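PDB 3PYI: spindle assembly abnormal protein 6 from Caenorhabditis elegans, which serves as the central scaffold of the centriole, setting its ninefold symmetry, and is required for centrosome biogenesis and duplication. Local coordinates for residues S41-E46 with E50-F55; N136-A141 with S147-S152. The protein carries 1 engineered substitution. One frame throughout, in Å; residues are numbered along the deposited sequence. Where two conformers were deposited one is given.

In the fold
Both contacts belong to the globular N-terminal domain, the part of the protein that links its coiled-coil dimers into the inner ring. Following the chain, interaction 1 comes first: strand 29-44 turns through a short loop into strand 51-58, and residues 41-46 with 50-55 close that hairpin. The chain then runs through strand 66-71 and helices 73-83 and 92-100 before interaction 2 closes a second hairpin, where residues 136-141 on strand 133-139 meet 147-152 on strand 145-152. The two loops follow in series, neither nesting nor crossing. Their centres lie about 22 Å apart, yet both hairpins contribute to the same mixed sheet of the beta-sandwich domain.

Interaction 1: S41-E46 with E50-F55; sequences SEQRNE and EKELKF
Glu-52 grips two amide side chains across the hairpin, Gln-43 on the strand and Asn-45 just past its end, one with each carboxylate oxygen. Gln-43 NE2 donates to Glu-52 OE1 at 3.0 Å, meeting it almost head-on to the C-O bond and within its own amide plane. Asn-45 ND2 reaches Glu-52 OE2 at 2.6 Å but arrives from above the carboxylate, its amide turned 89° to that plane. CG of Asn-45 lies anti to the backbone N (chi1 -174°), which carries the amide across to the acid, while its OD1 accepts bonds from within the turn, from Ser-48 N among others. An amide suits this place because it can donate to the carboxylate and accept from the loop.

The backbone ladder is that of an antiparallel hairpin. Ser-41 with Lys-54 and Gln-43 with Glu-52 are hydrogen-bonded pairs, the latter including Glu-52 N to Gln-43 O at 2.6 Å; beyond them Asn-45 N bonds Glu-50 O at 2.8 Å, extending the pairing into the turn.

Water and charge complete the contact. One water gives a proton to Gln-43 OE1 at 2.8 Å and accepts from Lys-54 NZ at 2.7 Å; the long, extended lysine thereby joins the same polar row. On the face of Glu-42 and Lys-51 opposite charges lie near each other without a salt bridge: Glu-42 OE1 stays 4.3 Å from Lys-51 NZ, which instead pairs with Asp-90. Leu-53, on that face too, packs on Leu-9, Phe-92 and Pro-93, where an apolar residue fits.

With both oxygens of Glu-52 held by neutral amides, the carboxylate is probably restrained from turning, and such donors would be expected to stabilise its negative charge at this surface hairpin.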
loop_
_atom_site.group_PDB
_atom_site.type_symbol
_atom_site.label_atom_id
_atom_site.label_comp_id
_atom_site.label_asym_id
_atom_site.label_seq_id
_atom_site.Cartn_x
_atom_site.Cartn_y
_atom_site.Cartn_z
ATOM N N SER A 41 16.583 -14.233 -11.403
ATOM C CA SER A 41 16.885 -15.625 -11.697
ATOM C C SER A 41 16.635 -16.494 -10.468
ATOM O O SER A 41 16.471 -15.970 -9.359
ATOM C CB SER A 41 18.327 -15.768 -12.213
ATOM O OG SER A 41 19.262 -15.271 -11.272
ATOM N N GLU A 42 16.558 -17.811 -10.670
ATOM C CA GLU A 42 16.534 -18.744 -9.548
ATOM C C GLU A 42 17.790 -19.597 -9.574
ATOM O O GLU A 42 18.326 -19.912 -10.634
ATOM C CB GLU A 42 15.262 -19.609 -9.524
ATOM C CG GLU A 42 15.148 -20.613 -10.649
ATOM C CD GLU A 42 13.938 -21.536 -10.493
ATOM O OE1 GLU A 42 14.064 -22.600 -9.864
ATOM O OE2 GLU A 42 12.864 -21.202 -11.021
ATOM N N GLN A 43 18.274 -19.949 -8.394
ATOM C CA GLN A 43 19.497 -20.714 -8.305
ATOM C C GLN A 43 19.460 -21.536 -7.038
ATOM O O GLN A 43 18.669 -21.264 -6.131
ATOM C CB GLN A 43 20.709 -19.767 -8.291
ATOM C CG GLN A 43 20.743 -18.837 -7.070
ATOM C CD GLN A 43 21.837 -17.779 -7.139
ATOM O OE1 GLN A 43 22.301 -17.414 -8.218
ATOM N NE2 GLN A 43 22.243 -17.276 -5.979
ATOM N N ARG A 44 20.327 -22.539 -6.992
ATOM C CA ARG A 44 20.509 -23.387 -5.833
ATOM C C ARG A 44 21.611 -22.784 -4.960
ATOM O O ARG A 44 22.707 -22.525 -5.447
ATOM C CB ARG A 44 20.920 -24.788 -6.327
ATOM C CG ARG A 44 21.121 -25.854 -5.277
ATOM C CD ARG A 44 21.439 -27.210 -5.937
ATOM N NE ARG A 44 21.916 -28.187 -4.960
ATOM C CZ ARG A 44 21.200 -29.208 -4.488
ATOM N NH1 ARG A 44 19.958 -29.414 -4.909
ATOM N NH2 ARG A 44 21.730 -30.035 -3.596
ATOM N N ASN A 45 21.328 -22.542 -3.681
ATOM C CA ASN A 45 22.388 -22.196 -2.735
ATOM C C ASN A 45 23.426 -23.314 -2.668
ATOM O O ASN A 45 23.074 -24.487 -2.562
ATOM C CB ASN A 45 21.828 -21.941 -1.337
ATOM C CG ASN A 45 22.891 -21.448 -0.369
ATOM O OD1 ASN A 45 23.618 -22.235 0.236
ATOM N ND2 ASN A 45 22.999 -20.130 -0.237
ATOM N N GLU A 46 24.702 -22.949 -2.725
ATOM C CA GLU A 46 25.770 -23.947 -2.821
ATOM C C GLU A 46 25.943 -24.763 -1.551
ATOM O O GLU A 46 26.183 -25.970 -1.601
ATOM C CB GLU A 46 27.094 -23.281 -3.182
ATOM C CG GLU A 46 27.107 -22.663 -4.564
ATOM C CD GLU A 46 28.385 -21.905 -4.849
ATOM O OE1 GLU A 46 29.441 -22.295 -4.306
ATOM O OE2 GLU A 46 28.332 -20.921 -5.616
ATOM N N GLU A 50 19.224 -25.213 -1.131
ATOM C CA GLU A 50 17.891 -24.598 -1.192
ATOM C C GLU A 50 17.736 -23.648 -2.365
ATOM O O GLU A 50 18.712 -23.073 -2.852
ATOM C CB GLU A 50 17.591 -23.824 0.092
ATOM C CG GLU A 50 17.385 -24.712 1.309
ATOM C CD GLU A 50 16.772 -23.964 2.476
ATOM O OE1 GLU A 50 16.580 -22.730 2.356
ATOM O OE2 GLU A 50 16.478 -24.610 3.506
ATOM N N LYS A 51 16.497 -23.478 -2.803
ATOM C CA LYS A 51 16.179 -22.564 -3.879
ATOM C C LYS A 51 16.369 -21.102 -3.444
ATOM O O LYS A 51 15.958 -20.705 -2.351
ATOM C CB LYS A 51 14.742 -22.780 -4.340
ATOM C CG LYS A 51 14.281 -21.835 -5.445
ATOM C CD LYS A 51 12.798 -22.047 -5.710
ATOM C CE LYS A 51 12.322 -21.239 -6.888
ATOM N NZ LYS A 51 10.892 -21.515 -7.188
ATOM N N GLU A 52 16.998 -20.315 -4.312
ATOM C CA GLU A 52 17.201 -18.888 -4.073
ATOM C C GLU A 52 16.706 -18.095 -5.252
ATOM O O GLU A 52 16.849 -18.504 -6.403
ATOM C CB GLU A 52 18.684 -18.557 -3.887
ATOM C CG GLU A 52 19.212 -18.820 -2.498
ATOM C CD GLU A 52 20.712 -18.620 -2.405
ATOM O OE1 GLU A 52 21.389 -18.603 -3.463
ATOM O OE2 GLU A 52 21.218 -18.492 -1.272
ATOM N N LEU A 53 16.147 -16.933 -4.951
ATOM C CA LEU A 53 15.706 -16.004 -5.962
ATOM C C LEU A 53 16.693 -14.830 -5.964
ATOM O O LEU A 53 16.901 -14.191 -4.934
ATOM C CB LEU A 53 14.312 -15.515 -5.583
ATOM C CG LEU A 53 13.365 -15.013 -6.660
ATOM C CD1 LEU A 53 13.291 -16.027 -7.785
ATOM C CD2 LEU A 53 11.989 -14.771 -6.038
ATOM N N LYS A 54 17.309 -14.551 -7.104
ATOM C CA LYS A 54 18.296 -13.470 -7.169
ATOM C C LYS A 54 17.796 -12.290 -7.997
ATOM O O LYS A 54 17.363 -12.454 -9.144
ATOM C CB LYS A 54 19.642 -13.966 -7.719
ATOM C CG LYS A 54 20.773 -12.934 -7.603
ATOM C CD LYS A 54 22.116 -13.504 -8.042
ATOM C CE LYS A 54 23.283 -12.622 -7.600
ATOM N NZ LYS A 54 24.607 -13.259 -7.890
ATOM N N PHE A 55 17.848 -11.102 -7.403
ATOM C CA PHE A 55 17.544 -9.861 -8.126
ATOM C C PHE A 55 18.831 -9.069 -8.359
ATOM O O PHE A 55 19.598 -8.848 -7.414
ATOM C CB PHE A 55 16.575 -8.991 -7.326
ATOM C CG PHE A 55 15.212 -9.571 -7.198
ATOM C CD1 PHE A 55 14.967 -10.614 -6.312
ATOM C CD2 PHE A 55 14.165 -9.061 -7.943
ATOM C CE1 PHE A 55 13.701 -11.153 -6.194
ATOM C CE2 PHE A 55 12.895 -9.591 -7.826
ATOM C CZ PHE A 55 12.659 -10.637 -6.948
HETATM O O HOH W 1 19.326 -12.481 -11.563
HETATM O O HOH W 2 24.593 -15.836 -8.523
#

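Interaction 2: N136-A141 with S147-S152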
loop_
_atom_site.group_PDB
_atom_site.type_symbol
_atom_site.label_atom_id
_atom_site.label_comp_id
_atom_site.label_asym_id
_atom_site.label_seq_id
_atom_site.Cartn_x
_atom_site.Cartn_y
_atom_site.Cartn_z
ATOM N N ASN A 136 10.860 2.369 -8.529
ATOM C CA ASN A 136 11.713 3.358 -7.898
ATOM C C ASN A 136 12.965 2.694 -7.376
ATOM O O ASN A 136 12.930 1.615 -6.791
ATOM C CB ASN A 136 11.007 4.092 -6.756
ATOM C CG ASN A 136 10.221 5.296 -7.229
ATOM O OD1 ASN A 136 10.061 5.524 -8.427
ATOM N ND2 ASN A 136 9.710 6.068 -6.281
ATOM N N ILE A 137 14.091 3.339 -7.625
ATOM C CA ILE A 137 15.351 2.863 -7.085
ATOM C C ILE A 137 15.955 3.957 -6.240
ATOM O O ILE A 137 16.192 5.061 -6.713
ATOM C CB ILE A 137 16.322 2.427 -8.171
ATOM C CG1 ILE A 137 15.787 1.160 -8.852
ATOM C CG2 ILE A 137 17.688 2.131 -7.555
ATOM C CD1 ILE A 137 16.574 0.749 -10.070
ATOM N N ILE A 138 16.194 3.661 -4.974
ATOM C CA ILE A 138 16.721 4.681 -4.077
ATOM C C ILE A 138 18.128 4.327 -3.625
ATOM O O ILE A 138 18.335 3.301 -2.976
ATOM C CB ILE A 138 15.817 4.852 -2.846
ATOM C CG1 ILE A 138 14.352 4.966 -3.287
ATOM C CG2 ILE A 138 16.261 6.068 -2.042
ATOM C CD1 ILE A 138 13.352 4.924 -2.148
ATOM N N LEU A 139 19.096 5.176 -3.973
ATOM C CA LEU A 139 20.485 4.921 -3.610
ATOM C C LEU A 139 20.865 5.460 -2.244
ATOM O O LEU A 139 20.388 6.515 -1.808
ATOM C CB LEU A 139 21.453 5.527 -4.621
ATOM C CG LEU A 139 21.571 4.838 -5.971
ATOM C CD1 LEU A 139 22.466 5.667 -6.895
ATOM C CD2 LEU A 139 22.115 3.437 -5.788
ATOM N N ASP A 140 21.742 4.708 -1.590
ATOM C CA ASP A 140 22.510 5.165 -0.444
ATOM C C ASP A 140 23.342 6.352 -0.911
ATOM O O ASP A 140 23.661 6.449 -2.099
ATOM C CB ASP A 140 23.471 4.044 -0.030
ATOM C CG ASP A 140 23.600 3.906 1.462
ATOM O OD1 ASP A 140 23.227 4.858 2.179
ATOM O OD2 ASP A 140 24.069 2.844 1.920
ATOM N N ALA A 141 23.728 7.237 0.005
ATOM C CA ALA A 141 24.603 8.348 -0.364
ATOM C C ALA A 141 25.957 7.828 -0.846
ATOM O O ALA A 141 26.564 8.391 -1.754
ATOM C CB ALA A 141 24.784 9.314 0.801
ATOM N N SER A 147 17.471 0.589 -2.540
ATOM C CA SER A 147 16.165 -0.012 -2.340
ATOM C C SER A 147 15.477 -0.122 -3.697
ATOM O O SER A 147 15.323 0.866 -4.408
ATOM C CB SER A 147 15.351 0.865 -1.383
ATOM O OG SER A 147 14.034 0.365 -1.220
ATOM N N PHE A 148 15.111 -1.334 -4.078
ATOM C CA PHE A 148 14.391 -1.547 -5.321
ATOM C C PHE A 148 12.910 -1.615 -4.970
ATOM O O PHE A 148 12.485 -2.547 -4.280
ATOM C CB PHE A 148 14.827 -2.878 -5.939
ATOM C CG PHE A 148 14.028 -3.274 -7.137
ATOM C CD1 PHE A 148 14.370 -2.819 -8.391
ATOM C CD2 PHE A 148 12.930 -4.103 -7.012
ATOM C CE1 PHE A 148 13.636 -3.180 -9.502
ATOM C CE2 PHE A 148 12.194 -4.468 -8.125
ATOM C CZ PHE A 148 12.548 -3.994 -9.371
ATOM N N GLU A 149 12.129 -0.644 -5.437
ATOM C CA GLU A 149 10.719 -0.536 -5.038
ATOM C C GLU A 149 9.752 -0.652 -6.201
ATOM O O GLU A 149 9.967 -0.076 -7.250
ATOM C CB GLU A 149 10.479 0.777 -4.307
ATOM C CG GLU A 149 11.468 1.005 -3.181
ATOM C CD GLU A 149 11.076 2.142 -2.273
ATOM O OE1 GLU A 149 10.429 3.094 -2.756
ATOM O OE2 GLU A 149 11.435 2.087 -1.076
ATOM N N LEU A 150 8.682 -1.414 -6.003
ATOM C CA LEU A 150 7.677 -1.586 -7.038
ATOM C C LEU A 150 6.362 -0.917 -6.592
ATOM O O LEU A 150 5.952 -1.073 -5.450
ATOM C CB LEU A 150 7.462 -3.081 -7.266
ATOM C CG LEU A 150 6.901 -3.506 -8.617
ATOM C CD1 LEU A 150 7.733 -2.905 -9.736
ATOM C CD2 LEU A 150 6.905 -5.022 -8.708
ATOM N N PHE A 151 5.711 -0.195 -7.500
ATOM C CA PHE A 151 4.500 0.561 -7.185
ATOM C C PHE A 151 3.396 0.231 -8.167
ATOM O O PHE A 151 3.655 0.012 -9.347
ATOM C CB PHE A 151 4.746 2.069 -7.292
ATOM C CG PHE A 151 5.604 2.637 -6.197
ATOM C CD1 PHE A 151 6.988 2.589 -6.293
ATOM C CD2 PHE A 151 5.030 3.246 -5.088
ATOM C CE1 PHE A 151 7.788 3.118 -5.283
ATOM C CE2 PHE A 151 5.818 3.794 -4.085
ATOM C CZ PHE A 151 7.209 3.723 -4.181
ATOM N N SER A 152 2.160 0.226 -7.678
ATOM C CA SER A 152 1.002 0.224 -8.557
ATOM C C SER A 152 0.027 1.309 -8.086
ATOM O O SER A 152 -0.710 1.122 -7.126
ATOM C CB SER A 152 0.355 -1.170 -8.566
ATOM O OG SER A 152 -0.720 -1.226 -9.481
#
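Glu-149 and Asn-136 face each other as an antiparallel hydrogen-bonded pair, with Glu-149 N bonding Asn-136 O at 2.8 Å. From there the glutamate side chain climbs over the neighbouring strand. Its CB rests 4.2 Å from Asn-136 CB, and CG lies 3.9 Å from Asn-136 O. CG stands anti to the carbonyl carbon (chi1 -51°), and the extended chain beyond brings CD to 3.6 Å from Ile-138 CD1. At the tip OE1 also touches that methyl, while OE2 accepts a hydrogen bond from Ser-147 OG at 3.1 Å, on its anti side and somewhat out of plane, and has a long, weak ion pair with Lys-160. Glutamate suits this place through its methylene reach and polar end; an alanine here would probably leave Ser-147 OG without this acceptor and open a gap beside Ile-138 CD1.

On the reverse face Ile-137 CG1 packs 4.2 Å from Phe-148 CD1, apolar residues suited to the buried side, where Ile-135, Leu-18 and Phe-65 join them. The hairpin lies between strand 7-23, which pairs with strand 133-139, and strand 160-168, which pairs with strand 145-152.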